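Local coordinates for protein putative nucleoside-diphosphate-sugar epimerase (Staphylococcus aureus subsp. aureus, PDB 3E48) that is of unknown function but probably binds NAD(P)H in a Rossmann-type domain, as nucleoside-diphosphate-sugar epimerases do, at residues H11-I25 with R174-K186. Residues are numbered along the deposited sequence; the frame is centred on the assembly and turned at random.
Sequences HLGTHITNQAIANHI and RNDIARGVIAIIK
Gln19 drops as a knob into a hole formed by Asn175, Ala178, Arg179 and Ile182. Its NE2 donates to Asn175 O at 3.2 Å, nearly straight (166°), in the amide plane and on a lone pair of a carbonyl that already takes Arg179 N. A water joins the same NE2 to His15 ND1 and Asn175 OD1; together with that bond, this helps hold the Gln19 amide in its orientation. The His15 ring lies with one face over the start of helix 174-186, its CD2 3.6 Å from Arg174 CB, while a second water in the ring plane links His15 NE2 to Arg174 NH1. Extended from CG to NE, Arg174 lays its guanidinium face against His11 CB; its buried NE finds no partner, and Tyr143 adds a cation-pi contact. Deeper in, Ala178 CB sits 3.8 Å from Ile16 CG1, and it is here that the backbones come nearest. Ile182, bent at chi2 (-66°), brings CD1 to 3.5 Å from Ile16 O, where it also touches Ala20 CB and Ile25 CD1. Leu12 CD1 meets Ile177 CG2 at 3.8 Å. The helices cross at -51°, Ile16 and Ile25 resting on strand 3-6 and Ile177 on strand 134-143: neighbouring helices on one face of the mostly parallel sheet of a Rossmann-type fold.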
ATOM      1  N   HIS B  11     -11.030  18.329 -11.636  1.00 10.04           N
ATOM      2  CA  HIS B  11     -11.257  19.391 -10.661  1.00 11.83           C
ATOM      3  C   HIS B  11      -9.955  19.928 -10.088  1.00 11.33           C
ATOM      4  O   HIS B  11      -9.692  21.128 -10.154  1.00 11.20           O
ATOM      5  CB  HIS B  11     -12.149  18.893  -9.523  1.00 14.20           C
ATOM      6  CG  HIS B  11     -13.563  18.638  -9.939  1.00 20.53           C
ATOM      7  ND1 HIS B  11     -14.350  19.608 -10.517  1.00 29.79           N
ATOM      8  CD2 HIS B  11     -14.334  17.528  -9.851  1.00 27.38           C
ATOM      9  CE1 HIS B  11     -15.549  19.109 -10.765  1.00 27.60           C
ATOM     10  NE2 HIS B  11     -15.565  17.849 -10.371  1.00 30.36           N
ATOM     11  N   LEU B  12      -9.130  19.051  -9.527  1.00 10.80           N
ATOM     12  CA  LEU B  12      -7.868  19.506  -8.961  1.00  9.55           C
ATOM     13  C   LEU B  12      -6.912  19.984 -10.052  1.00  8.00           C
ATOM     14  O   LEU B  12      -6.252  21.010  -9.897  1.00  8.76           O
ATOM     15  CB  LEU B  12      -7.210  18.391  -8.142  1.00  9.75           C
ATOM     16  CG  LEU B  12      -5.813  18.713  -7.600  1.00  8.88           C
ATOM     17  CD1 LEU B  12      -5.875  19.896  -6.641  1.00 12.27           C
ATOM     18  CD2 LEU B  12      -5.257  17.488  -6.894  1.00 11.84           C
ATOM     19  N   GLY B  13      -6.845  19.246 -11.156  1.00  5.86           N
ATOM     20  CA  GLY B  13      -5.956  19.627 -12.245  1.00  6.81           C
ATOM     21  C   GLY B  13      -6.209  21.019 -12.798  1.00  7.41           C
ATOM     22  O   GLY B  13      -5.273  21.724 -13.185  1.00  7.49           O
ATOM     23  N   THR B  14      -7.474  21.416 -12.843  1.00  8.43           N
ATOM     24  CA  THR B  14      -7.838  22.732 -13.353  1.00  8.83           C
ATOM     25  C   THR B  14      -7.252  23.809 -12.440  1.00  8.29           C
ATOM     26  O   THR B  14      -6.706  24.811 -12.917  1.00  7.86           O
ATOM     27  CB  THR B  14      -9.377  22.864 -13.461  1.00  8.57           C
ATOM     28  OG1 THR B  14      -9.857  21.945 -14.449  1.00  8.28           O
ATOM     29  CG2 THR B  14      -9.777  24.268 -13.863  1.00 11.81           C
ATOM     30  N   HIS B  15      -7.353  23.595 -11.130  1.00  5.55           N
ATOM     31  CA  HIS B  15      -6.793  24.535 -10.158  1.00  8.02           C
ATOM     32  C   HIS B  15      -5.293  24.681 -10.383  1.00 10.28           C
ATOM     33  O   HIS B  15      -4.772  25.793 -10.491  1.00 10.91           O
ATOM     34  CB  HIS B  15      -7.031  24.037  -8.727  1.00 10.05           C
ATOM     35  CG  HIS B  15      -8.404  24.324  -8.208  1.00 10.80           C
ATOM     36  ND1 HIS B  15      -8.771  25.557  -7.714  1.00 13.63           N
ATOM     37  CD2 HIS B  15      -9.507  23.543  -8.128  1.00 12.41           C
ATOM     38  CE1 HIS B  15     -10.040  25.523  -7.350  1.00 19.22           C
ATOM     39  NE2 HIS B  15     -10.511  24.312  -7.591  1.00 15.98           N
ATOM     40  N   ILE B  16      -4.601  23.547 -10.452  1.00  5.23           N
ATOM     41  CA  ILE B  16      -3.156  23.554 -10.649  1.00  8.45           C
ATOM     42  C   ILE B  16      -2.741  24.222 -11.955  1.00  9.54           C
ATOM     43  O   ILE B  16      -1.782  24.993 -11.981  1.00  9.76           O
ATOM     44  CB  ILE B  16      -2.577  22.126 -10.617  1.00  6.09           C
ATOM     45  CG1 ILE B  16      -2.869  21.482  -9.254  1.00  6.06           C
ATOM     46  CG2 ILE B  16      -1.074  22.169 -10.868  1.00  9.34           C
ATOM     47  CD1 ILE B  16      -2.434  20.024  -9.153  1.00  9.73           C
ATOM     48  N   THR B  17      -3.461  23.929 -13.034  1.00  9.01           N
ATOM     49  CA  THR B  17      -3.135  24.511 -14.331  1.00  7.22           C
ATOM     50  C   THR B  17      -3.357  26.021 -14.356  1.00  7.88           C
ATOM     51  O   THR B  17      -2.512  26.763 -14.852  1.00  7.90           O
ATOM     52  CB  THR B  17      -3.957  23.875 -15.467  1.00  6.95           C
ATOM     53  OG1 THR B  17      -3.752  22.456 -15.478  1.00  7.99           O
ATOM     54  CG2 THR B  17      -3.523  24.451 -16.817  1.00  9.17           C
ATOM     55  N   ASN B  18      -4.488  26.484 -13.835  1.00  8.14           N
ATOM     56  CA  ASN B  18      -4.735  27.923 -13.823  1.00  6.62           C
ATOM     57  C   ASN B  18      -3.712  28.638 -12.948  1.00  8.93           C
ATOM     58  O   ASN B  18      -3.267  29.739 -13.275  1.00 10.95           O
ATOM     59  CB  ASN B  18      -6.153  28.247 -13.343  1.00  8.28           C
ATOM     60  CG  ASN B  18      -7.212  27.891 -14.378  1.00 10.60           C
ATOM     61  OD1 ASN B  18      -7.039  28.150 -15.572  1.00 12.83           O
ATOM     62  ND2 ASN B  18      -8.314  27.313 -13.926  1.00 12.16           N
ATOM     63  N   GLN B  19      -3.331  28.018 -11.838  1.00 10.21           N
ATOM     64  CA  GLN B  19      -2.342  28.634 -10.966  1.00 11.59           C
ATOM     65  C   GLN B  19      -0.972  28.639 -11.647  1.00 11.09           C
ATOM     66  O   GLN B  19      -0.204  29.583 -11.488  1.00 10.42           O
ATOM     67  CB  GLN B  19      -2.284  27.911  -9.611  1.00  9.42           C
ATOM     68  CG  GLN B  19      -3.455  28.249  -8.682  1.00 11.98           C
ATOM     69  CD  GLN B  19      -3.339  27.602  -7.304  1.00 10.32           C
ATOM     70  OE1 GLN B  19      -2.237  27.395  -6.800  1.00 10.89           O
ATOM     71  NE2 GLN B  19      -4.484  27.299  -6.686  1.00  8.35           N
ATOM     72  N   ALA B  20      -0.669  27.600 -12.424  1.00  8.42           N
ATOM     73  CA  ALA B  20       0.616  27.543 -13.117  1.00  8.45           C
ATOM     74  C   ALA B  20       0.658  28.660 -14.158  1.00  9.49           C
ATOM     75  O   ALA B  20       1.697  29.279 -14.385  1.00 11.34           O
ATOM     76  CB  ALA B  20       0.797  26.191 -13.791  1.00  9.05           C
ATOM     77  N   ILE B  21      -0.479  28.911 -14.795  1.00  9.34           N
ATOM     78  CA  ILE B  21      -0.565  29.968 -15.793  1.00 12.41           C
ATOM     79  C   ILE B  21      -0.390  31.321 -15.106  1.00 14.55           C
ATOM     80  O   ILE B  21       0.337  32.186 -15.600  1.00 13.89           O
ATOM     81  CB  ILE B  21      -1.923  29.926 -16.529  1.00 12.44           C
ATOM     82  CG1 ILE B  21      -2.036  28.629 -17.332  1.00 11.87           C
ATOM     83  CG2 ILE B  21      -2.076  31.143 -17.429  1.00 14.89           C
ATOM     84  CD1 ILE B  21      -0.897  28.405 -18.301  1.00 27.19           C
ATOM     85  N   ALA B  22      -1.043  31.497 -13.959  1.00 14.05           N
ATOM     86  CA  ALA B  22      -0.947  32.753 -13.213  1.00 14.62           C
ATOM     87  C   ALA B  22       0.476  33.011 -12.716  1.00 15.44           C
ATOM     88  O   ALA B  22       0.900  34.162 -12.611  1.00 16.01           O
ATOM     89  CB  ALA B  22      -1.917  32.744 -12.035  1.00 11.96           C
ATOM     90  N   ASN B  23       1.208  31.941 -12.413  1.00 13.86           N
ATOM     91  CA  ASN B  23       2.585  32.056 -11.935  1.00 14.49           C
ATOM     92  C   ASN B  23       3.596  32.070 -13.074  1.00 12.81           C
ATOM     93  O   ASN B  23       4.805  32.041 -12.846  1.00 16.10           O
ATOM     94  CB  ASN B  23       2.926  30.912 -10.975  1.00 18.67           C
ATOM     95  CG  ASN B  23       2.307  31.099  -9.603  1.00 18.68           C
ATOM     96  OD1 ASN B  23       1.124  30.818  -9.391  1.00 19.57           O
ATOM     97  ND2 ASN B  23       3.107  31.594  -8.663  1.00 18.54           N
ATOM     98  N   HIS B  24       3.085  32.102 -14.300  1.00 14.43           N
ATOM     99  CA  HIS B  24       3.916  32.137 -15.497  1.00 18.31           C
ATOM    100  C   HIS B  24       4.955  31.011 -15.547  1.00 21.47           C
ATOM    101  O   HIS B  24       6.125  31.241 -15.864  1.00 18.60           O
ATOM    102  CB  HIS B  24       4.604  33.505 -15.590  1.00 15.98           C
ATOM    103  CG  HIS B  24       3.663  34.664 -15.438  1.00 18.95           C
ATOM    104  ND1 HIS B  24       2.594  34.872 -16.283  1.00 23.18           N
ATOM    105  CD2 HIS B  24       3.627  35.673 -14.534  1.00 18.97           C
ATOM    106  CE1 HIS B  24       1.938  35.957 -15.907  1.00 15.60           C
ATOM    107  NE2 HIS B  24       2.545  36.461 -14.848  1.00 20.83           N
ATOM    108  N   ILE B  25       4.532  29.788 -15.233  1.00 20.91           N
ATOM    109  CA  ILE B  25       5.449  28.656 -15.273  1.00 15.31           C
ATOM    110  C   ILE B  25       5.624  28.252 -16.734  1.00 13.34           C
ATOM    111  O   ILE B  25       4.664  27.877 -17.405  1.00 15.72           O
ATOM    112  CB  ILE B  25       4.911  27.464 -14.451  1.00 14.36           C
ATOM    113  CG1 ILE B  25       4.693  27.904 -12.996  1.00 17.31           C
ATOM    114  CG2 ILE B  25       5.905  26.311 -14.496  1.00 11.12           C
ATOM    115  CD1 ILE B  25       4.094  26.837 -12.098  1.00 15.42           C
ATOM    116  N   ARG B 174      -9.402  22.491  -2.615  1.00  8.16           N
ATOM    117  CA  ARG B 174      -8.611  22.092  -3.767  1.00  6.50           C
ATOM    118  C   ARG B 174      -7.670  23.249  -4.072  1.00  7.96           C
ATOM    119  O   ARG B 174      -6.526  23.041  -4.464  1.00  7.61           O
ATOM    120  CB  ARG B 174      -9.489  21.820  -4.991  1.00  9.74           C
ATOM    121  CG  ARG B 174     -10.359  20.585  -4.882  1.00 11.31           C
ATOM    122  CD  ARG B 174     -10.690  20.038  -6.258  1.00 19.07           C
ATOM    123  NE  ARG B 174     -11.568  18.878  -6.169  1.00 19.94           N
ATOM    124  CZ  ARG B 174     -12.893  18.944  -6.128  1.00 16.87           C
ATOM    125  NH1 ARG B 174     -13.504  20.120  -6.176  1.00 11.43           N
ATOM    126  NH2 ARG B 174     -13.608  17.833  -6.018  1.00 16.41           N
ATOM    127  N   ASN B 175      -8.159  24.474  -3.894  1.00  5.72           N
ATOM    128  CA  ASN B 175      -7.328  25.642  -4.148  1.00  8.57           C
ATOM    129  C   ASN B 175      -6.040  25.576  -3.329  1.00  7.59           C
ATOM    130  O   ASN B 175      -4.949  25.832  -3.850  1.00  9.05           O
ATOM    131  CB  ASN B 175      -8.082  26.930  -3.809  1.00 10.96           C
ATOM    132  CG  ASN B 175      -7.218  28.169  -3.977  1.00 14.20           C
ATOM    133  OD1 ASN B 175      -6.732  28.456  -5.071  1.00 14.30           O
ATOM    134  ND2 ASN B 175      -7.018  28.905  -2.890  1.00 15.28           N
ATOM    135  N   ASP B 176      -6.158  25.225  -2.050  1.00  6.54           N
ATOM    136  CA  ASP B 176      -4.978  25.135  -1.193  1.00  6.99           C
ATOM    137  C   ASP B 176      -4.064  23.968  -1.556  1.00  8.30           C
ATOM    138  O   ASP B 176      -2.838  24.075  -1.449  1.00  8.18           O
ATOM    139  CB  ASP B 176      -5.379  25.053   0.286  1.00  5.94           C
ATOM    140  CG  ASP B 176      -5.841  26.395   0.839  1.00 12.24           C
ATOM    141  OD1 ASP B 176      -5.518  27.443   0.235  1.00 12.40           O
ATOM    142  OD2 ASP B 176      -6.510  26.409   1.890  1.00 14.95           O
ATOM    143  N   ILE B 177      -4.645  22.851  -1.984  1.00  6.13           N
ATOM    144  CA  ILE B 177      -3.825  21.714  -2.380  1.00  4.08           C
ATOM    145  C   ILE B 177      -3.018  22.174  -3.585  1.00  3.69           C
ATOM    146  O   ILE B 177      -1.808  21.962  -3.654  1.00  5.59           O
ATOM    147  CB  ILE B 177      -4.695  20.506  -2.777  1.00  5.22           C
ATOM    148  CG1 ILE B 177      -5.345  19.919  -1.523  1.00  9.32           C
ATOM    149  CG2 ILE B 177      -3.843  19.456  -3.504  1.00  7.51           C
ATOM    150  CD1 ILE B 177      -6.400  18.889  -1.813  1.00 11.10           C
ATOM    151  N   ALA B 178      -3.694  22.828  -4.525  1.00  7.23           N
ATOM    152  CA  ALA B 178      -3.024  23.319  -5.720  1.00  7.91           C
ATOM    153  C   ALA B 178      -1.916  24.308  -5.372  1.00  6.91           C
ATOM    154  O   ALA B 178      -0.853  24.282  -5.990  1.00  7.43           O
ATOM    155  CB  ALA B 178      -4.035  23.962  -6.666  1.00  7.81           C
ATOM    156  N   ARG B 179      -2.145  25.182  -4.394  1.00  6.41           N
ATOM    157  CA  ARG B 179      -1.101  26.141  -4.030  1.00 10.51           C
ATOM    158  C   ARG B 179       0.138  25.416  -3.511  1.00  9.30           C
ATOM    159  O   ARG B 179       1.270  25.799  -3.817  1.00  7.02           O
ATOM    160  CB  ARG B 179      -1.610  27.135  -2.981  1.00  9.19           C
ATOM    161  CG  ARG B 179      -2.731  28.043  -3.480  1.00  9.71           C
ATOM    162  CD  ARG B 179      -3.303  28.875  -2.342  1.00 18.05           C
ATOM    163  NE  ARG B 179      -2.333  29.831  -1.815  1.00 19.31           N
ATOM    164  CZ  ARG B 179      -2.480  30.484  -0.665  1.00 22.46           C
ATOM    165  NH1 ARG B 179      -3.557  30.280   0.083  1.00 22.33           N
ATOM    166  NH2 ARG B 179      -1.555  31.341  -0.266  1.00 18.52           N
ATOM    167  N   GLY B 180      -0.078  24.364  -2.728  1.00  5.91           N
ATOM    168  CA  GLY B 180       1.042  23.603  -2.202  1.00  7.44           C
ATOM    169  C   GLY B 180       1.794  22.889  -3.313  1.00  7.84           C
ATOM    170  O   GLY B 180       3.025  22.858  -3.320  1.00  7.55           O
ATOM    171  N   VAL B 181       1.055  22.309  -4.255  1.00  6.29           N
ATOM    172  CA  VAL B 181       1.671  21.600  -5.368  1.00  7.54           C
ATOM    173  C   VAL B 181       2.481  22.565  -6.240  1.00  6.78           C
ATOM    174  O   VAL B 181       3.595  22.248  -6.654  1.00  7.67           O
ATOM    175  CB  VAL B 181       0.597  20.870  -6.218  1.00  6.33           C
ATOM    176  CG1 VAL B 181       1.218  20.278  -7.472  1.00  7.42           C
ATOM    177  CG2 VAL B 181      -0.048  19.758  -5.389  1.00  8.26           C
ATOM    178  N   ILE B 182       1.919  23.744  -6.503  1.00  6.98           N
ATOM    179  CA  ILE B 182       2.591  24.768  -7.304  1.00  8.55           C
ATOM    180  C   ILE B 182       3.884  25.203  -6.613  1.00  7.10           C
ATOM    181  O   ILE B 182       4.922  25.367  -7.256  1.00  8.69           O
ATOM    182  CB  ILE B 182       1.677  26.005  -7.501  1.00  8.15           C
ATOM    183  CG1 ILE B 182       0.536  25.663  -8.473  1.00 10.98           C
ATOM    184  CG2 ILE B 182       2.492  27.200  -7.991  1.00  8.27           C
ATOM    185  CD1 ILE B 182       0.978  25.377  -9.899  1.00 14.28           C
ATOM    186  N   ALA B 183       3.823  25.376  -5.296  1.00  6.07           N
ATOM    187  CA  ALA B 183       5.000  25.787  -4.538  1.00  9.91           C
ATOM    188  C   ALA B 183       6.103  24.745  -4.675  1.00 12.15           C
ATOM    189  O   ALA B 183       7.283  25.085  -4.777  1.00  9.09           O
ATOM    190  CB  ALA B 183       4.641  25.985  -3.066  1.00  9.01           C
ATOM    191  N   ILE B 184       5.719  23.471  -4.676  1.00  8.09           N
ATOM    192  CA  ILE B 184       6.694  22.397  -4.816  1.00  7.72           C
ATOM    193  C   ILE B 184       7.307  22.433  -6.214  1.00  8.43           C
ATOM    194  O   ILE B 184       8.527  22.380  -6.365  1.00 11.55           O
ATOM    195  CB  ILE B 184       6.043  21.022  -4.580  1.00  6.85           C
ATOM    196  CG1 ILE B 184       5.549  20.941  -3.132  1.00  7.97           C
ATOM    197  CG2 ILE B 184       7.040  19.905  -4.883  1.00  8.86           C
ATOM    198  CD1 ILE B 184       4.787  19.673  -2.804  1.00 11.94           C
ATOM    199  N   ILE B 185       6.452  22.539  -7.226  1.00  9.56           N
ATOM    200  CA  ILE B 185       6.898  22.581  -8.615  1.00  9.51           C
ATOM    201  C   ILE B 185       7.904  23.703  -8.863  1.00 10.83           C
ATOM    202  O   ILE B 185       8.946  23.487  -9.483  1.00 11.73           O
ATOM    203  CB  ILE B 185       5.694  22.767  -9.584  1.00  9.59           C
ATOM    204  CG1 ILE B 185       4.801  21.524  -9.551  1.00  7.00           C
ATOM    205  CG2 ILE B 185       6.194  23.006 -11.009  1.00  7.54           C
ATOM    206  CD1 ILE B 185       3.512  21.665 -10.353  1.00  7.10           C
ATOM    207  N   LYS B 186       7.589  24.894  -8.364  1.00 10.18           N
ATOM    208  CA  LYS B 186       8.439  26.070  -8.549  1.00 15.53           C
ATOM    209  C   LYS B 186       9.792  26.023  -7.843  1.00 18.29           C
ATOM    210  O   LYS B 186      10.717  26.736  -8.234  1.00 20.44           O
ATOM    211  CB  LYS B 186       7.683  27.328  -8.114  1.00 11.90           C
ATOM    212  CG  LYS B 186       6.524  27.699  -9.036  1.00 14.78           C
ATOM    213  CD  LYS B 186       5.720  28.868  -8.491  1.00 16.09           C
ATOM    214  CE  LYS B 186       6.536  30.149  -8.431  1.00 22.29           C
ATOM    215  NZ  LYS B 186       5.743  31.249  -7.814  1.00 30.45           N
TER
HETATM  216  O   HOH W   1     -12.659  22.709  -6.823  1.00 17.37           O
HETATM  217  O   HOH W   2      -7.219  27.688  -7.486  1.00 20.88           O